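Local structure of putative NADH-flavin reductase (Streptococcus pneumoniae TIGR4, 4R01) at residues L4-A9 with A16-A21; V28-I31 with K37-A40. The protein is a putative NADH-flavin reductase with a Rossmann fold, which probably binds NAD(P)H and passes its electrons to a flavin. All coordinates share one frame; numbering follows the deposited sequence.

Overall arrangement
From the N terminus the chain runs along strand 3-7, turns into helix 12-24 and comes back in strand 27-32. Contact 1 closes the loop between strand and helix in this beta-alpha-beta unit. Contact 2 opens on the returning strand, once contact 1 has closed, so the two loops lie in series; it folds the connection beyond strand 27-32 back onto that strand, ahead of outer strand 42-45. The centres of contact 1 and contact 2 are about 6 Å apart. L4 O to T29 N at 2.8 Å is a probable hydrogen bond between the strands, and just beyond the end of strand 3-7 A8 N probably bonds I31 O at 2.9 Å, while A9 CB packs 3.6 Å from A30 CB.

Contact 1 (L4-A9 with A16-A21); sequences LAVIAA and AIVEEA
V18 and A21 of helix 12-24 pack against L4, V6 and A9 along strand 3-7 and the turn that follows it, the first beta-alpha step of the Rossmann fold. In chain order, I17 comes first and stands slightly back from the strand: its CG2 comes no nearer than 4.6 Å to V6 CG2, and its side chain also leans on I63 of the neighbouring strand and on L191 of helix 184-196. V18 carries most of the contact through a single methyl, CG2. This methyl is 4.0 Å from V6 CB and practically as far from both V6 methyls, so it sits over the branched end of V6 and not against one prong. The two valine side chains meet at a slant. The same V18 CG2 is 3.8 Å from A9 CB, and thus fills the angle between the strand and the turn at its end. A bound sulfate, probably from the crystallisation liquor, lies about 5 Å from the A9 side chain, consistent with an anion pocket at this turn, where Rossmann proteins commonly receive the dinucleotide pyrophosphate. With chi1 at 168°, V18 sets CG1 anti to its backbone N and leaves CG2 beside that nitrogen, turned to the strand. One helical turn on, A21 CB meets L4 CD1 at 4.2 Å, a more distant contact than those of V18; A21 also touches V28 of strand 27-32. No hydrogen bond links the two segments. The contact is apolar and buried throughout, so between these segments the helix is held by van der Waals packing of methyl groups, without directional bonds.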
loop_
_atom_site.group_PDB
_atom_site.type_symbol
_atom_site.label_atom_id
_atom_site.label_comp_id
_atom_site.label_asym_id
_atom_site.label_seq_id
_atom_site.Cartn_x
_atom_site.Cartn_y
_atom_site.Cartn_z
ATOM N N LEU A 4 18.468 8.619 35.549
ATOM C CA LEU A 4 18.535 8.691 34.096
ATOM C C LEU A 4 18.937 10.069 33.593
ATOM O O LEU A 4 18.556 11.091 34.164
ATOM C CB LEU A 4 17.186 8.302 33.492
ATOM C CG LEU A 4 16.593 6.993 34.015
ATOM C CD1 LEU A 4 15.224 6.736 33.401
ATOM C CD2 LEU A 4 17.540 5.836 33.746
ATOM N N ALA A 5 19.715 10.086 32.517
ATOM C CA ALA A 5 20.065 11.325 31.841
ATOM C C ALA A 5 19.419 11.346 30.462
ATOM O O ALA A 5 19.509 10.374 29.708
ATOM C CB ALA A 5 21.573 11.473 31.731
ATOM N N VAL A 6 18.753 12.450 30.140
ATOM C CA VAL A 6 18.108 12.589 28.842
ATOM C C VAL A 6 18.698 13.759 28.064
ATOM O O VAL A 6 18.515 14.919 28.432
ATOM C CB VAL A 6 16.587 12.784 28.981
ATOM C CG1 VAL A 6 15.951 12.967 27.614
ATOM C CG2 VAL A 6 15.965 11.603 29.708
ATOM N N ILE A 7 19.412 13.439 26.990
ATOM C CA ILE A 7 19.993 14.449 26.115
ATOM C C ILE A 7 18.900 15.057 25.238
ATOM O O ILE A 7 18.051 14.334 24.713
ATOM C CB ILE A 7 21.118 13.857 25.233
ATOM C CG1 ILE A 7 22.434 13.792 26.010
ATOM C CG2 ILE A 7 21.330 14.697 23.985
ATOM C CD1 ILE A 7 22.486 12.731 27.081
ATOM N N ALA A 8 18.925 16.384 25.106
ATOM C CA ALA A 8 17.918 17.141 24.358
ATOM C C ALA A 8 16.530 16.968 24.968
ATOM O O ALA A 8 15.572 16.627 24.276
ATOM C CB ALA A 8 17.915 16.733 22.882
ATOM N N ALA A 9 16.429 17.221 26.268
ATOM C CA ALA A 9 15.182 17.027 26.999
ATOM C C ALA A 9 14.143 18.099 26.680
ATOM O O ALA A 9 12.981 17.978 27.068
ATOM C CB ALA A 9 15.457 16.991 28.493
ATOM N N ALA A 16 8.881 14.245 26.506
ATOM C CA ALA A 16 7.901 13.173 26.602
ATOM C C ALA A 16 8.467 12.058 27.471
ATOM O O ALA A 16 7.790 11.543 28.359
ATOM C CB ALA A 16 7.535 12.651 25.223
ATOM N N ILE A 17 9.725 11.709 27.220
ATOM C CA ILE A 17 10.410 10.675 27.985
ATOM C C ILE A 17 10.691 11.136 29.417
ATOM O O ILE A 17 10.541 10.363 30.365
ATOM C CB ILE A 17 11.732 10.264 27.308
ATOM C CG1 ILE A 17 11.470 9.821 25.867
ATOM C CG2 ILE A 17 12.411 9.146 28.085
ATOM C CD1 ILE A 17 12.715 9.438 25.108
ATOM N N VAL A 18 11.092 12.396 29.567
ATOM C CA VAL A 18 11.346 12.968 30.887
ATOM C C VAL A 18 10.090 12.921 31.749
ATOM O O VAL A 18 10.113 12.410 32.867
ATOM C CB VAL A 18 11.839 14.430 30.795
ATOM C CG1 VAL A 18 11.809 15.094 32.170
ATOM C CG2 VAL A 18 13.237 14.490 30.196
ATOM N N GLU A 19 8.994 13.447 31.211
ATOM C CA GLU A 19 7.729 13.503 31.933
ATOM C C GLU A 19 7.241 12.111 32.319
ATOM O O GLU A 19 6.707 11.911 33.410
ATOM C CB GLU A 19 6.668 14.218 31.093
ATOM C CG GLU A 19 5.304 14.305 31.757
ATOM C CD GLU A 19 4.329 15.163 30.974
ATOM O OE1 GLU A 19 4.789 16.016 30.187
ATOM O OE2 GLU A 19 3.104 14.983 31.144
ATOM N N GLU A 20 7.429 11.148 31.422
ATOM C CA GLU A 20 7.039 9.771 31.697
ATOM C C GLU A 20 7.926 9.162 32.778
ATOM O O GLU A 20 7.430 8.545 33.717
ATOM C CB GLU A 20 7.101 8.925 30.423
ATOM C CG GLU A 20 6.828 7.439 30.643
ATOM C CD GLU A 20 5.400 7.151 31.077
ATOM O OE1 GLU A 20 4.497 7.946 30.749
ATOM O OE2 GLU A 20 5.180 6.124 31.753
ATOM N N ALA A 21 9.236 9.348 32.647
ATOM C CA ALA A 21 10.190 8.779 33.594
ATOM C C ALA A 21 10.051 9.399 34.984
ATOM O O ALA A 21 10.239 8.721 35.995
ATOM C CB ALA A 21 11.613 8.953 33.080
#

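Contact 2 (V28-I31 with K37-A40); sequences VTAI and KSQA
In this Rossmann fold the connection between parallel strands 27-32 and 42-45 is a loop with no helix of its own, and residues 37-40 of that loop fold back over one face of strand 27-32. There A30 and A40 meet methyl to methyl, A30 CB lying 3.5 Å from A40 CB. A40 CB also rests 3.9 Å from the backbone oxygen V28 O, so the methyl spans from the A30 side chain to the V28 backbone. V18 of helix 12-24 touches A40 and A9 touches A30, which places the pair in a small apolar layer between loop, strand and helix. No hydrogen bond crosses from one segment to the other; the strand's backbone bonds include those to strands 3-7 and 42-45, and the loop has its own. K37 N is hydrogen-bonded to N10 OD1, tying the loop to the turn after strand 3-7. S38 brings a polar atom beside the alanines: its hydroxyl, S38 OG, approaches A30 CB to 3.9 Å and is hydrogen-bonded to N36 ND2. A chi1 of 69° tucks that oxygen between the backbone N and the carbonyl carbon of S38, turning it toward the chain two residues on, where A40 N donates a weak hydrogen bond to S38 OG at 3.5 Å, with an angle of 151° at the hydrogen.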
loop_
_atom_site.group_PDB
_atom_site.type_symbol
_atom_site.label_atom_id
_atom_site.label_comp_id
_atom_site.label_asym_id
_atom_site.label_seq_id
_atom_site.Cartn_x
_atom_site.Cartn_y
_atom_site.Cartn_z
ATOM N N VAL A 28 15.575 12.234 37.234
ATOM C CA VAL A 28 15.989 12.510 35.867
ATOM C C VAL A 28 16.815 13.787 35.755
ATOM O O VAL A 28 16.409 14.851 36.224
ATOM C CB VAL A 28 14.764 12.621 34.931
ATOM C CG1 VAL A 28 15.206 12.782 33.484
ATOM C CG2 VAL A 28 13.870 11.400 35.084
ATOM N N THR A 29 17.981 13.664 35.131
ATOM C CA THR A 29 18.811 14.814 34.812
ATOM C C THR A 29 18.601 15.206 33.359
ATOM O O THR A 29 18.745 14.377 32.460
ATOM C CB THR A 29 20.306 14.528 35.051
ATOM O OG1 THR A 29 20.541 14.320 36.449
ATOM C CG2 THR A 29 21.157 15.691 34.567
ATOM N N ALA A 30 18.254 16.466 33.127
ATOM C CA ALA A 30 18.088 16.959 31.767
ATOM C C ALA A 30 19.365 17.619 31.268
ATOM O O ALA A 30 19.869 18.561 31.877
ATOM C CB ALA A 30 16.930 17.933 31.691
ATOM N N ILE A 31 19.893 17.115 30.162
ATOM C CA ILE A 31 21.034 17.746 29.520
ATOM C C ILE A 31 20.535 18.522 28.310
ATOM O O ILE A 31 20.119 17.938 27.310
ATOM C CB ILE A 31 22.096 16.717 29.111
ATOM C CG1 ILE A 31 22.603 15.982 30.356
ATOM C CG2 ILE A 31 23.241 17.394 28.375
ATOM C CD1 ILE A 31 23.686 14.964 30.085
ATOM N N LYS A 37 12.535 23.402 29.782
ATOM C CA LYS A 37 11.082 23.427 29.689
ATOM C C LYS A 37 10.492 22.112 30.190
ATOM O O LYS A 37 9.283 22.003 30.393
ATOM C CB LYS A 37 10.637 23.689 28.247
ATOM C CG LYS A 37 11.324 24.874 27.583
ATOM C CD LYS A 37 10.919 26.192 28.227
ATOM C CE LYS A 37 9.946 26.961 27.346
ATOM N NZ LYS A 37 9.556 28.265 27.950
ATOM N N SER A 38 11.354 21.118 30.388
ATOM C CA SER A 38 10.916 19.804 30.851
ATOM C C SER A 38 10.647 19.799 32.354
ATOM O O SER A 38 10.922 20.779 33.050
ATOM C CB SER A 38 11.958 18.736 30.505
ATOM O OG SER A 38 13.140 18.904 31.268
ATOM N N GLN A 39 10.111 18.686 32.846
ATOM C CA GLN A 39 9.778 18.542 34.261
ATOM C C GLN A 39 10.945 17.970 35.055
ATOM O O GLN A 39 10.766 17.474 36.163
ATOM C CB GLN A 39 8.557 17.637 34.431
ATOM C CG GLN A 39 7.259 18.200 33.891
ATOM C CD GLN A 39 6.100 17.248 34.101
ATOM O OE1 GLN A 39 6.288 16.123 34.564
ATOM N NE2 GLN A 39 4.895 17.692 33.760
ATOM N N ALA A 40 12.140 18.041 34.483
ATOM C CA ALA A 40 13.291 17.333 35.033
ATOM C C ALA A 40 13.816 17.942 36.337
ATOM O O ALA A 40 13.763 19.157 36.535
ATOM C CB ALA A 40 14.396 17.277 34.003
#